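Local coordinates for protein uricase (Bacillus fastidiosus, PDB 4R99) that catalyses, as a urate oxidase, the oxidation of urate to 5-hydroxyisourate, the first step of urate breakdown towards (S)-allantoin, at residues R3-G8 with Q53-F58; G10-F15 with N74-H79; V95-L100 with V148-T153. All blocks are in the same frame, centred on the assembly; numbering follows the deposited sequence.

How the contacts relate
All three contacts lie on one flank of the chain, where helices rest against its large antiparallel sheet. Contacts 1 and 2 share strand 5-17: residues 3-8 meet helix 55-59, and residues 10-15 lie along helix 69-82, with centres about 22 Å apart. Their segments alternate along the chain, whereas contact 3, helix 88-102 on strand 143-152, opens only after both have closed. Its centre is about 16 Å from that of contact 2, and the two touch where F75 meets F99 and H79 meets A98. Contact 1 does not touch contact 3, the centres being about 17 Å apart. Contacts 1 and 2 also reach the second subunit, so this flank serves fold and tetramer.

Contact 1: residues R3-G8 with Q53-F58; sequences RTMFYG and QLLTSF
The start of strand 5-17, at the edge of the large sheet where a second subunit adds its own strand, lies against the short helix 55-59 through a Met-aromatic contact between M5 and F58. M5 reaches across because its CG is turned away from the backbone N (chi1 180°) and the chain bends only at chi3, which lays the thioether over the backbone at L54 and L55: SD is 3.6 Å from L55 CA and 3.9 Å from L54 C. The same sulfur stands 4.8 Å from the centroid of the F58 ring, in an oblique approach, while M5 CG comes to 3.7 Å from F58 CE1. On one side of this centre, L54 CD1 meets the edge of the Y7 ring, 4.0 Å from CE1 and near the ring plane. On the other, L55 sends CD1 to within 3.5 Å of R3 NE, the two side chains nearly perpendicular. The helical turn is tied by L54 O, which accepts from both the backbone N and the OG of S57, the latter at 2.5 Å. An alanine in place of M5 takes away the thioether, which would probably leave a gap between the F58 ring and L55 and cost the sulfur-aromatic contact. No hydrogen bond crosses between the segments; the polar ends find partners beyond them, R3 in a salt bridge with D307 of the second subunit and Y7 OH at V67 O. Between these two segments the contact therefore rests on van der Waals and sulfur contacts, and the arginine's charge is used at the subunit interface.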
ATOM      1  N   ARG D   3     -24.282  21.246  12.674  1.00 26.02           N
ATOM      2  CA  ARG D   3     -23.151  20.452  13.150  1.00 25.58           C
ATOM      3  C   ARG D   3     -22.898  19.321  12.154  1.00 24.90           C
ATOM      4  O   ARG D   3     -23.819  18.882  11.463  1.00 25.18           O
ATOM      5  CB  ARG D   3     -23.391  19.903  14.558  1.00 25.68           C
ATOM      6  CG  ARG D   3     -24.154  18.593  14.604  1.00 25.63           C
ATOM      7  CD  ARG D   3     -24.055  17.944  15.975  1.00 25.08           C
ATOM      8  NE  ARG D   3     -24.715  18.731  17.011  1.00 25.07           N
ATOM      9  CZ  ARG D   3     -24.077  19.310  18.023  1.00 24.97           C
ATOM     10  NH1 ARG D   3     -22.762  19.183  18.139  1.00 24.77           N
ATOM     11  NH2 ARG D   3     -24.752  20.008  18.925  1.00 25.05           N
ATOM     12  N   THR D   4     -21.654  18.866  12.054  1.00 22.24           N
ATOM     13  CA  THR D   4     -21.369  17.685  11.250  1.00 22.28           C
ATOM     14  C   THR D   4     -21.833  16.478  12.058  1.00 21.93           C
ATOM     15  O   THR D   4     -21.486  16.343  13.229  1.00 21.94           O
ATOM     16  CB  THR D   4     -19.870  17.547  10.944  1.00 22.58           C
ATOM     17  OG1 THR D   4     -19.422  18.699  10.220  1.00 22.83           O
ATOM     18  CG2 THR D   4     -19.612  16.304  10.101  1.00 22.84           C
ATOM     19  N   MET D   5     -22.633  15.614  11.442  1.00 19.87           N
ATOM     20  CA  MET D   5     -23.144  14.431  12.132  1.00 20.01           C
ATOM     21  C   MET D   5     -23.575  13.310  11.192  1.00 19.95           C
ATOM     22  O   MET D   5     -24.570  13.432  10.475  1.00 20.00           O
ATOM     23  CB  MET D   5     -24.302  14.794  13.069  1.00 19.89           C
ATOM     24  CG  MET D   5     -24.874  13.592  13.807  1.00 20.00           C
ATOM     25  SD  MET D   5     -25.978  14.003  15.172  1.00 20.54           S
ATOM     26  CE  MET D   5     -27.263  14.913  14.318  1.00 20.49           C
ATOM     27  N   PHE D   6     -22.826  12.213  11.209  1.00 16.91           N
ATOM     28  CA  PHE D   6     -23.183  11.030  10.437  1.00 16.94           C
ATOM     29  C   PHE D   6     -22.450   9.806  10.979  1.00 16.85           C
ATOM     30  O   PHE D   6     -21.464   9.931  11.707  1.00 16.63           O
ATOM     31  CB  PHE D   6     -22.847  11.218   8.954  1.00 17.06           C
ATOM     32  CG  PHE D   6     -21.393  11.496   8.686  1.00 17.14           C
ATOM     33  CD1 PHE D   6     -20.493  10.455   8.501  1.00 16.87           C
ATOM     34  CD2 PHE D   6     -20.925  12.798   8.609  1.00 16.97           C
ATOM     35  CE1 PHE D   6     -19.156  10.707   8.252  1.00 16.78           C
ATOM     36  CE2 PHE D   6     -19.587  13.057   8.357  1.00 17.18           C
ATOM     37  CZ  PHE D   6     -18.700  12.010   8.178  1.00 17.21           C
ATOM     38  N   TYR D   7     -22.946   8.623  10.635  1.00 18.77           N
ATOM     39  CA  TYR D   7     -22.260   7.382  10.969  1.00 18.68           C
ATOM     40  C   TYR D   7     -22.668   6.304   9.971  1.00 18.62           C
ATOM     41  O   TYR D   7     -23.703   6.422   9.316  1.00 19.19           O
ATOM     42  CB  TYR D   7     -22.562   6.955  12.406  1.00 18.60           C
ATOM     43  CG  TYR D   7     -23.863   6.209  12.572  1.00 18.58           C
ATOM     44  CD1 TYR D   7     -25.075   6.797  12.239  1.00 18.64           C
ATOM     45  CD2 TYR D   7     -23.877   4.917  13.077  1.00 18.72           C
ATOM     46  CE1 TYR D   7     -26.264   6.113  12.395  1.00 18.74           C
ATOM     47  CE2 TYR D   7     -25.059   4.229  13.241  1.00 19.15           C
ATOM     48  CZ  TYR D   7     -26.250   4.828  12.894  1.00 19.18           C
ATOM     49  OH  TYR D   7     -27.432   4.139  13.053  1.00 19.06           O
ATOM     50  N   GLY D   8     -21.861   5.258   9.844  1.00 15.47           N
ATOM     51  CA  GLY D   8     -22.160   4.220   8.877  1.00 15.31           C
ATOM     52  C   GLY D   8     -21.171   3.072   8.848  1.00 15.54           C
ATOM     53  O   GLY D   8     -20.490   2.791   9.834  1.00 15.36           O
ATOM     54  N   GLN D  53     -32.393  13.199  14.585  1.00 27.48           N
ATOM     55  CA  GLN D  53     -32.738  12.309  15.693  1.00 27.68           C
ATOM     56  C   GLN D  53     -31.569  11.414  16.129  1.00 27.64           C
ATOM     57  O   GLN D  53     -31.710  10.612  17.054  1.00 27.64           O
ATOM     58  CB  GLN D  53     -33.966  11.468  15.333  1.00 27.93           C
ATOM     59  CG  GLN D  53     -35.217  12.303  15.079  1.00 28.42           C
ATOM     60  CD  GLN D  53     -36.462  11.464  14.866  1.00 28.87           C
ATOM     61  OE1 GLN D  53     -37.183  11.641  13.882  1.00 29.34           O
ATOM     62  NE2 GLN D  53     -36.730  10.556  15.797  1.00 28.80           N
ATOM     63  N   LEU D  54     -30.424  11.557  15.464  1.00 23.03           N
ATOM     64  CA  LEU D  54     -29.211  10.815  15.816  1.00 23.13           C
ATOM     65  C   LEU D  54     -28.377  11.512  16.891  1.00 23.11           C
ATOM     66  O   LEU D  54     -27.410  10.941  17.396  1.00 22.97           O
ATOM     67  CB  LEU D  54     -28.337  10.583  14.580  1.00 23.25           C
ATOM     68  CG  LEU D  54     -28.919   9.791  13.408  1.00 23.16           C
ATOM     69  CD1 LEU D  54     -27.901   9.707  12.285  1.00 22.82           C
ATOM     70  CD2 LEU D  54     -29.354   8.402  13.846  1.00 23.36           C
ATOM     71  N   LEU D  55     -28.752  12.742  17.231  1.00 21.77           N
ATOM     72  CA  LEU D  55     -27.964  13.578  18.141  1.00 21.51           C
ATOM     73  C   LEU D  55     -27.624  12.918  19.479  1.00 21.01           C
ATOM     74  O   LEU D  55     -26.462  12.887  19.882  1.00 21.18           O
ATOM     75  CB  LEU D  55     -28.665  14.921  18.374  1.00 21.38           C
ATOM     76  CG  LEU D  55     -27.926  15.915  19.271  1.00 21.64           C
ATOM     77  CD1 LEU D  55     -26.594  16.308  18.653  1.00 21.38           C
ATOM     78  CD2 LEU D  55     -28.784  17.147  19.520  1.00 22.08           C
ATOM     79  N   THR D  56     -28.636  12.388  20.159  1.00 21.66           N
ATOM     80  CA  THR D  56     -28.450  11.824  21.494  1.00 21.71           C
ATOM     81  C   THR D  56     -27.630  10.536  21.532  1.00 21.41           C
ATOM     82  O   THR D  56     -27.204  10.101  22.601  1.00 21.51           O
ATOM     83  CB  THR D  56     -29.794  11.583  22.207  1.00 21.81           C
ATOM     84  OG1 THR D  56     -30.613  10.712  21.418  1.00 21.76           O
ATOM     85  CG2 THR D  56     -30.519  12.901  22.429  1.00 21.95           C
ATOM     86  N   SER D  57     -27.423   9.915  20.376  1.00 20.96           N
ATOM     87  CA  SER D  57     -26.554   8.745  20.311  1.00 20.81           C
ATOM     88  C   SER D  57     -25.127   9.171  20.627  1.00 20.87           C
ATOM     89  O   SER D  57     -24.331   8.386  21.139  1.00 20.49           O
ATOM     90  CB  SER D  57     -26.630   8.068  18.942  1.00 21.00           C
ATOM     91  OG  SER D  57     -26.061   8.883  17.933  1.00 21.25           O
ATOM     92  N   PHE D  58     -24.817  10.427  20.320  1.00 20.88           N
ATOM     93  CA  PHE D  58     -23.530  11.014  20.673  1.00 20.63           C
ATOM     94  C   PHE D  58     -23.542  11.636  22.069  1.00 20.83           C
ATOM     95  O   PHE D  58     -22.685  11.335  22.899  1.00 20.47           O
ATOM     96  CB  PHE D  58     -23.133  12.092  19.655  1.00 20.95           C
ATOM     97  CG  PHE D  58     -22.887  11.568  18.269  1.00 20.42           C
ATOM     98  CD1 PHE D  58     -23.941  11.375  17.389  1.00 20.63           C
ATOM     99  CD2 PHE D  58     -21.602  11.289  17.836  1.00 20.34           C
ATOM    100  CE1 PHE D  58     -23.720  10.901  16.111  1.00 20.56           C
ATOM    101  CE2 PHE D  58     -21.371  10.813  16.555  1.00 20.48           C
ATOM    102  CZ  PHE D  58     -22.433  10.619  15.692  1.00 20.58           C
TER

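Contact 2: residues G10-F15 with N74-H79; sequences GDVYVF and NFIQRH
V14 CG1 makes the closest approach of strand 10-15 to helix 74-79: it lies 3.5 Å from Q77 CG and 3.8 Å from I76 CG2, between two consecutive side chains of the helix. V14 and I76 meet nearly perpendicular, a valine methyl against the isoleucine CG2. Two residues earlier, V12 CG1 faces the far end of the same isoleucine, 4.2 Å from I76 CD1; I76 therefore spans both valines with its two branches. Its CG2 lies opposite the backbone N and its CG1 beside it (chi1 -69°), which sends CD1 toward V12 while CG2 is left for V14. Q77 takes a different course, running out extended beyond CG until NE2 is 3.9 Å from Y13 O, too long for a hydrogen bond. That carbonyl has a partner in T290 of the third subunit. The contact is thus made by apolar groups and the aliphatic part of a glutamine.

Behind this layer, V12 is the centre of an inverse gamma turn, and V12 and V14 are fixed by backbone bonds to A45 and M43 of strand 40-50. On the helix, H79 ND1 donates to F75 O at 2.7 Å. H79 N reaches the same oxygen from the opposite face of its plane, so two bonds grip one carbonyl, and H79 CE1 lies over a face of the F75 ring.

Strand and helix run nearly parallel, 16° apart, with their axes 8.8 Å from each other. F75 and H79 carry helix 69-82 onto helix 88-102, and I76, touching V95 and F99 there and V47 of strand 40-50, joins all three elements.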
ATOM      1  N   GLY D  10     -18.144   1.185   6.330  1.00 15.66           N
ATOM      2  CA  GLY D  10     -17.282   1.247   5.165  1.00 15.34           C
ATOM      3  C   GLY D  10     -16.727  -0.114   4.795  1.00 15.44           C
ATOM      4  O   GLY D  10     -16.875  -1.069   5.553  1.00 15.47           O
ATOM      5  N   ASP D  11     -16.078  -0.194   3.635  1.00 19.27           N
ATOM      6  CA  ASP D  11     -15.560  -1.456   3.099  1.00 19.20           C
ATOM      7  C   ASP D  11     -16.613  -2.561   3.064  1.00 19.49           C
ATOM      8  O   ASP D  11     -16.337  -3.707   3.418  1.00 19.27           O
ATOM      9  CB  ASP D  11     -14.311  -1.920   3.859  1.00 18.80           C
ATOM     10  CG  ASP D  11     -13.049  -1.218   3.392  1.00 18.96           C
ATOM     11  OD1 ASP D  11     -13.129  -0.415   2.438  1.00 19.19           O
ATOM     12  OD2 ASP D  11     -11.973  -1.475   3.975  1.00 18.78           O
ATOM     13  N   VAL D  12     -17.822  -2.205   2.640  1.00 18.54           N
ATOM     14  CA  VAL D  12     -18.887  -3.183   2.459  1.00 18.90           C
ATOM     15  C   VAL D  12     -18.775  -3.824   1.080  1.00 19.01           C
ATOM     16  O   VAL D  12     -19.375  -3.360   0.107  1.00 18.97           O
ATOM     17  CB  VAL D  12     -20.276  -2.543   2.633  1.00 19.33           C
ATOM     18  CG1 VAL D  12     -21.366  -3.604   2.563  1.00 19.30           C
ATOM     19  CG2 VAL D  12     -20.344  -1.801   3.959  1.00 19.36           C
ATOM     20  N   TYR D  13     -17.983  -4.886   1.002  1.00 17.86           N
ATOM     21  CA  TYR D  13     -17.810  -5.613  -0.243  1.00 17.88           C
ATOM     22  C   TYR D  13     -19.060  -6.430  -0.558  1.00 18.40           C
ATOM     23  O   TYR D  13     -19.486  -7.262   0.242  1.00 18.47           O
ATOM     24  CB  TYR D  13     -16.566  -6.502  -0.183  1.00 17.65           C
ATOM     25  CG  TYR D  13     -15.265  -5.727  -0.164  1.00 17.66           C
ATOM     26  CD1 TYR D  13     -14.678  -5.279  -1.340  1.00 17.56           C
ATOM     27  CD2 TYR D  13     -14.628  -5.436   1.036  1.00 17.79           C
ATOM     28  CE1 TYR D  13     -13.490  -4.571  -1.323  1.00 17.49           C
ATOM     29  CE2 TYR D  13     -13.440  -4.729   1.064  1.00 17.67           C
ATOM     30  CZ  TYR D  13     -12.875  -4.297  -0.119  1.00 17.70           C
ATOM     31  OH  TYR D  13     -11.693  -3.592  -0.095  1.00 17.81           O
ATOM     32  N   VAL D  14     -19.659  -6.176  -1.715  1.00 20.32           N
ATOM     33  CA  VAL D  14     -20.848  -6.911  -2.130  1.00 20.62           C
ATOM     34  C   VAL D  14     -20.626  -7.390  -3.563  1.00 20.44           C
ATOM     35  O   VAL D  14     -20.384  -6.598  -4.476  1.00 20.39           O
ATOM     36  CB  VAL D  14     -22.152  -6.074  -1.995  1.00 21.11           C
ATOM     37  CG1 VAL D  14     -22.414  -5.739  -0.536  1.00 21.41           C
ATOM     38  CG2 VAL D  14     -22.090  -4.803  -2.803  1.00 21.21           C
ATOM     39  N   PHE D  15     -20.631  -8.707  -3.735  1.00 18.51           N
ATOM     40  CA  PHE D  15     -20.385  -9.306  -5.037  1.00 18.23           C
ATOM     41  C   PHE D  15     -21.615 -10.076  -5.493  1.00 18.47           C
ATOM     42  O   PHE D  15     -21.834 -11.219  -5.092  1.00 18.78           O
ATOM     43  CB  PHE D  15     -19.173 -10.241  -4.988  1.00 18.23           C
ATOM     44  CG  PHE D  15     -17.965  -9.649  -4.313  1.00 18.31           C
ATOM     45  CD1 PHE D  15     -17.477  -8.407  -4.688  1.00 18.70           C
ATOM     46  CD2 PHE D  15     -17.315 -10.341  -3.305  1.00 18.25           C
ATOM     47  CE1 PHE D  15     -16.360  -7.866  -4.068  1.00 18.39           C
ATOM     48  CE2 PHE D  15     -16.201  -9.807  -2.678  1.00 18.42           C
ATOM     49  CZ  PHE D  15     -15.722  -8.566  -3.061  1.00 18.32           C
ATOM     50  N   ASN D  74     -25.766  -5.938   6.296  1.00 20.32           N
ATOM     51  CA  ASN D  74     -26.755  -6.935   5.907  1.00 20.57           C
ATOM     52  C   ASN D  74     -27.793  -6.362   4.944  1.00 20.81           C
ATOM     53  O   ASN D  74     -28.156  -6.994   3.953  1.00 21.12           O
ATOM     54  CB  ASN D  74     -27.459  -7.491   7.146  1.00 20.34           C
ATOM     55  CG  ASN D  74     -26.511  -8.228   8.077  1.00 20.70           C
ATOM     56  OD1 ASN D  74     -25.531  -8.825   7.635  1.00 20.96           O
ATOM     57  ND2 ASN D  74     -26.798  -8.182   9.374  1.00 21.15           N
ATOM     58  N   PHE D  75     -28.260  -5.157   5.253  1.00 18.00           N
ATOM     59  CA  PHE D  75     -29.271  -4.469   4.457  1.00 18.19           C
ATOM     60  C   PHE D  75     -28.797  -4.301   3.017  1.00 18.31           C
ATOM     61  O   PHE D  75     -29.533  -4.587   2.073  1.00 18.13           O
ATOM     62  CB  PHE D  75     -29.570  -3.112   5.096  1.00 18.19           C
ATOM     63  CG  PHE D  75     -30.753  -2.398   4.510  1.00 18.25           C
ATOM     64  CD1 PHE D  75     -30.632  -1.655   3.346  1.00 18.23           C
ATOM     65  CD2 PHE D  75     -31.986  -2.451   5.140  1.00 18.36           C
ATOM     66  CE1 PHE D  75     -31.715  -0.989   2.819  1.00 18.37           C
ATOM     67  CE2 PHE D  75     -33.075  -1.789   4.617  1.00 18.63           C
ATOM     68  CZ  PHE D  75     -32.941  -1.055   3.455  1.00 18.77           C
ATOM     69  N   ILE D  76     -27.557  -3.851   2.855  1.00 15.77           N
ATOM     70  CA  ILE D  76     -26.989  -3.642   1.529  1.00 16.08           C
ATOM     71  C   ILE D  76     -26.828  -4.954   0.765  1.00 15.98           C
ATOM     72  O   ILE D  76     -27.199  -5.052  -0.404  1.00 16.10           O
ATOM     73  CB  ILE D  76     -25.615  -2.934   1.607  1.00 15.65           C
ATOM     74  CG1 ILE D  76     -25.781  -1.487   2.064  1.00 15.70           C
ATOM     75  CG2 ILE D  76     -24.910  -2.968   0.255  1.00 15.99           C
ATOM     76  CD1 ILE D  76     -24.479  -0.831   2.488  1.00 15.87           C
ATOM     77  N   GLN D  77     -26.284  -5.962   1.437  1.00 22.36           N
ATOM     78  CA  GLN D  77     -26.034  -7.256   0.807  1.00 22.35           C
ATOM     79  C   GLN D  77     -27.319  -7.942   0.356  1.00 22.39           C
ATOM     80  O   GLN D  77     -27.349  -8.598  -0.684  1.00 22.70           O
ATOM     81  CB  GLN D  77     -25.233  -8.158   1.751  1.00 22.70           C
ATOM     82  CG  GLN D  77     -23.858  -7.598   2.092  1.00 22.93           C
ATOM     83  CD  GLN D  77     -23.123  -8.408   3.142  1.00 22.88           C
ATOM     84  OE1 GLN D  77     -23.735  -9.111   3.945  1.00 23.35           O
ATOM     85  NE2 GLN D  77     -21.800  -8.308   3.141  1.00 22.91           N
ATOM     86  N   ARG D  78     -28.381  -7.779   1.136  1.00 30.41           N
ATOM     87  CA  ARG D  78     -29.668  -8.376   0.800  1.00 30.67           C
ATOM     88  C   ARG D  78     -30.335  -7.669  -0.371  1.00 30.79           C
ATOM     89  O   ARG D  78     -30.998  -8.302  -1.190  1.00 30.67           O
ATOM     90  CB  ARG D  78     -30.587  -8.386   2.021  1.00 30.51           C
ATOM     91  CG  ARG D  78     -30.106  -9.321   3.116  1.00 31.42           C
ATOM     92  CD  ARG D  78     -31.117  -9.451   4.233  1.00 31.95           C
ATOM     93  NE  ARG D  78     -30.487  -9.904   5.468  1.00 32.01           N
ATOM     94  CZ  ARG D  78     -31.132 -10.077   6.617  1.00 31.85           C
ATOM     95  NH1 ARG D  78     -32.434  -9.836   6.688  1.00 31.48           N
ATOM     96  NH2 ARG D  78     -30.476 -10.490   7.692  1.00 32.12           N
ATOM     97  N   HIS D  79     -30.154  -6.355  -0.451  1.00 19.68           N
ATOM     98  CA  HIS D  79     -30.712  -5.585  -1.558  1.00 19.74           C
ATOM     99  C   HIS D  79     -29.925  -5.793  -2.850  1.00 19.39           C
ATOM    100  O   HIS D  79     -30.431  -5.534  -3.942  1.00 19.70           O
ATOM    101  CB  HIS D  79     -30.835  -4.105  -1.192  1.00 19.58           C
ATOM    102  CG  HIS D  79     -32.000  -3.811  -0.300  1.00 19.57           C
ATOM    103  ND1 HIS D  79     -31.980  -4.063   1.056  1.00 19.63           N
ATOM    104  CD2 HIS D  79     -33.229  -3.313  -0.573  1.00 19.88           C
ATOM    105  CE1 HIS D  79     -33.146  -3.725   1.580  1.00 19.60           C
ATOM    106  NE2 HIS D  79     -33.920  -3.265   0.615  1.00 19.57           N
TER

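Contact 3: residues V95-L100 with V148-T153; sequences VCEAFL and VEVART
L100 divides its two methyls between two residues of strand 143-152. CD1 meets V150, 3.6 Å from CG1 and 3.5 Å from the carbonyl oxygen of the same residue, whereas CD2 lies over one face of the R152 guanidinium, off toward its rim. The leucine and the arginine lie alongside, pointing opposite ways, which brings the guanidinium back to the backbone of the helix. There R152 NH2 donates to L100 O at 2.8 Å, in the carbonyl plane and on a lone pair, with an N-H...O angle of 153°. A water donates to that oxygen and accepts from R152 NH1, closing a small ring through L100 O, the water and the two guanidinium nitrogens. R152 reaches so far because its chain stays extended from CG to NE, and NE in turn is held by L106 O.

One helical turn earlier, C96 takes the other branch of V150: its CB is 3.6 Å from V150 CG2. The thiol goes on to the preceding inward-facing residue, with C96 SG 3.5 Å from V148 O. V150 thus sits with one methyl against each of two residues a turn apart.

Helix and strand run 30° apart, their axes 8.3 Å from each other. The helix also packs on strand 108-125, where C96 touches L111 and L100 touches V109, and it meets helix 69-82 through V95 and A98.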
ATOM      1  N   VAL D  95     -30.938   1.267  -2.950  1.00 17.74           N
ATOM      2  CA  VAL D  95     -30.592   1.011  -1.555  1.00 17.67           C
ATOM      3  C   VAL D  95     -30.884   2.219  -0.663  1.00 17.75           C
ATOM      4  O   VAL D  95     -31.467   2.073   0.413  1.00 17.43           O
ATOM      5  CB  VAL D  95     -29.112   0.608  -1.411  1.00 17.83           C
ATOM      6  CG1 VAL D  95     -28.745   0.417   0.054  1.00 17.60           C
ATOM      7  CG2 VAL D  95     -28.839  -0.659  -2.204  1.00 17.55           C
ATOM      8  N   CYS D  96     -30.482   3.405  -1.112  1.00 18.76           N
ATOM      9  CA  CYS D  96     -30.762   4.636  -0.375  1.00 18.82           C
ATOM     10  C   CYS D  96     -32.251   4.795  -0.084  1.00 18.98           C
ATOM     11  O   CYS D  96     -32.640   5.092   1.046  1.00 19.45           O
ATOM     12  CB  CYS D  96     -30.279   5.862  -1.155  1.00 18.81           C
ATOM     13  SG  CYS D  96     -28.501   6.160  -1.129  1.00 18.96           S
ATOM     14  N   GLU D  97     -33.079   4.604  -1.108  1.00 23.25           N
ATOM     15  CA  GLU D  97     -34.525   4.755  -0.952  1.00 23.47           C
ATOM     16  C   GLU D  97     -35.099   3.675  -0.044  1.00 23.44           C
ATOM     17  O   GLU D  97     -36.036   3.926   0.714  1.00 23.46           O
ATOM     18  CB  GLU D  97     -35.230   4.797  -2.310  1.00 23.46           C
ATOM     19  CG  GLU D  97     -35.020   6.120  -3.035  1.00 24.19           C
ATOM     20  CD  GLU D  97     -35.490   6.102  -4.477  1.00 24.31           C
ATOM     21  OE1 GLU D  97     -35.941   5.039  -4.952  1.00 24.80           O
ATOM     22  OE2 GLU D  97     -35.396   7.156  -5.138  1.00 24.37           O
ATOM     23  N   ALA D  98     -34.519   2.482  -0.107  1.00 18.22           N
ATOM     24  CA  ALA D  98     -34.935   1.380   0.756  1.00 18.03           C
ATOM     25  C   ALA D  98     -34.657   1.671   2.235  1.00 17.94           C
ATOM     26  O   ALA D  98     -35.504   1.415   3.089  1.00 18.05           O
ATOM     27  CB  ALA D  98     -34.263   0.084   0.326  1.00 18.01           C
ATOM     28  N   PHE D  99     -33.468   2.194   2.528  1.00 17.86           N
ATOM     29  CA  PHE D  99     -33.113   2.604   3.888  1.00 17.79           C
ATOM     30  C   PHE D  99     -34.115   3.614   4.443  1.00 17.77           C
ATOM     31  O   PHE D  99     -34.591   3.479   5.572  1.00 18.01           O
ATOM     32  CB  PHE D  99     -31.709   3.222   3.925  1.00 17.60           C
ATOM     33  CG  PHE D  99     -30.606   2.246   4.259  1.00 17.93           C
ATOM     34  CD1 PHE D  99     -30.556   1.634   5.502  1.00 17.55           C
ATOM     35  CD2 PHE D  99     -29.600   1.976   3.344  1.00 17.62           C
ATOM     36  CE1 PHE D  99     -29.536   0.748   5.818  1.00 17.21           C
ATOM     37  CE2 PHE D  99     -28.574   1.090   3.654  1.00 17.43           C
ATOM     38  CZ  PHE D  99     -28.543   0.478   4.894  1.00 17.15           C
ATOM     39  N   LEU D 100     -34.419   4.633   3.645  1.00 19.33           N
ATOM     40  CA  LEU D 100     -35.345   5.687   4.057  1.00 19.59           C
ATOM     41  C   LEU D 100     -36.767   5.176   4.288  1.00 19.71           C
ATOM     42  O   LEU D 100     -37.476   5.670   5.166  1.00 19.72           O
ATOM     43  CB  LEU D 100     -35.350   6.834   3.045  1.00 19.40           C
ATOM     44  CG  LEU D 100     -34.069   7.671   3.027  1.00 19.71           C
ATOM     45  CD1 LEU D 100     -34.129   8.718   1.932  1.00 19.47           C
ATOM     46  CD2 LEU D 100     -33.849   8.326   4.383  1.00 19.76           C
ATOM     47  N   VAL D 148     -24.397   8.376  -4.470  1.00 18.13           N
ATOM     48  CA  VAL D 148     -25.774   8.835  -4.471  1.00 18.33           C
ATOM     49  C   VAL D 148     -26.175   9.177  -3.052  1.00 18.24           C
ATOM     50  O   VAL D 148     -25.986   8.376  -2.138  1.00 18.13           O
ATOM     51  CB  VAL D 148     -26.741   7.771  -5.034  1.00 18.44           C
ATOM     52  CG1 VAL D 148     -28.184   8.220  -4.867  1.00 18.77           C
ATOM     53  CG2 VAL D 148     -26.435   7.483  -6.500  1.00 18.31           C
ATOM     54  N   GLU D 149     -26.691  10.384  -2.855  1.00 19.03           N
ATOM     55  CA  GLU D 149     -27.272  10.729  -1.570  1.00 19.16           C
ATOM     56  C   GLU D 149     -28.736  11.096  -1.746  1.00 19.39           C
ATOM     57  O   GLU D 149     -29.080  11.922  -2.587  1.00 19.37           O
ATOM     58  CB  GLU D 149     -26.500  11.862  -0.898  1.00 19.30           C
ATOM     59  CG  GLU D 149     -26.950  12.142   0.528  1.00 19.55           C
ATOM     60  CD  GLU D 149     -25.994  13.049   1.272  1.00 19.93           C
ATOM     61  OE1 GLU D 149     -24.809  13.108   0.883  1.00 19.72           O
ATOM     62  OE2 GLU D 149     -26.424  13.698   2.249  1.00 19.96           O
ATOM     63  N   VAL D 150     -29.592  10.473  -0.942  1.00 16.94           N
ATOM     64  CA  VAL D 150     -31.024  10.716  -1.022  1.00 16.91           C
ATOM     65  C   VAL D 150     -31.523  11.261   0.308  1.00 17.05           C
ATOM     66  O   VAL D 150     -31.253  10.693   1.360  1.00 16.92           O
ATOM     67  CB  VAL D 150     -31.797   9.429  -1.386  1.00 16.83           C
ATOM     68  CG1 VAL D 150     -33.296   9.694  -1.428  1.00 16.98           C
ATOM     69  CG2 VAL D 150     -31.321   8.882  -2.721  1.00 17.01           C
ATOM     70  N   ALA D 151     -32.245  12.374   0.247  1.00 17.56           N
ATOM     71  CA  ALA D 151     -32.792  13.023   1.433  1.00 17.37           C
ATOM     72  C   ALA D 151     -34.310  13.130   1.332  1.00 17.83           C
ATOM     73  O   ALA D 151     -34.873  13.053   0.240  1.00 17.76           O
ATOM     74  CB  ALA D 151     -32.179  14.400   1.613  1.00 17.37           C
ATOM     75  N   ARG D 152     -34.973  13.296   2.472  1.00 21.61           N
ATOM     76  CA  ARG D 152     -36.423  13.442   2.482  1.00 21.61           C
ATOM     77  C   ARG D 152     -36.854  14.800   1.946  1.00 21.69           C
ATOM     78  O   ARG D 152     -36.163  15.805   2.120  1.00 22.05           O
ATOM     79  CB  ARG D 152     -36.983  13.237   3.889  1.00 21.92           C
ATOM     80  CG  ARG D 152     -36.864  11.812   4.380  1.00 21.83           C
ATOM     81  CD  ARG D 152     -37.642  11.596   5.664  1.00 21.84           C
ATOM     82  NE  ARG D 152     -37.220  10.364   6.320  1.00 21.35           N
ATOM     83  CZ  ARG D 152     -37.611   9.149   5.953  1.00 21.82           C
ATOM     84  NH1 ARG D 152     -38.447   8.994   4.933  1.00 21.84           N
ATOM     85  NH2 ARG D 152     -37.165   8.086   6.607  1.00 21.71           N
ATOM     86  N   THR D 153     -38.000  14.797   1.275  1.00 26.85           N
ATOM     87  CA  THR D 153     -38.644  16.006   0.786  1.00 27.10           C
ATOM     88  C   THR D 153     -40.024  16.117   1.405  1.00 27.43           C
ATOM     89  O   THR D 153     -40.457  15.222   2.130  1.00 27.28           O
ATOM     90  CB  THR D 153     -38.791  15.993  -0.738  1.00 27.50           C
ATOM     91  OG1 THR D 153     -39.654  14.917  -1.125  1.00 27.18           O
ATOM     92  CG2 THR D 153     -37.449  15.802  -1.382  1.00 27.47           C
TER
HETATM   93  O   HOH W   1     -40.405   6.704   5.192  1.00 38.04           O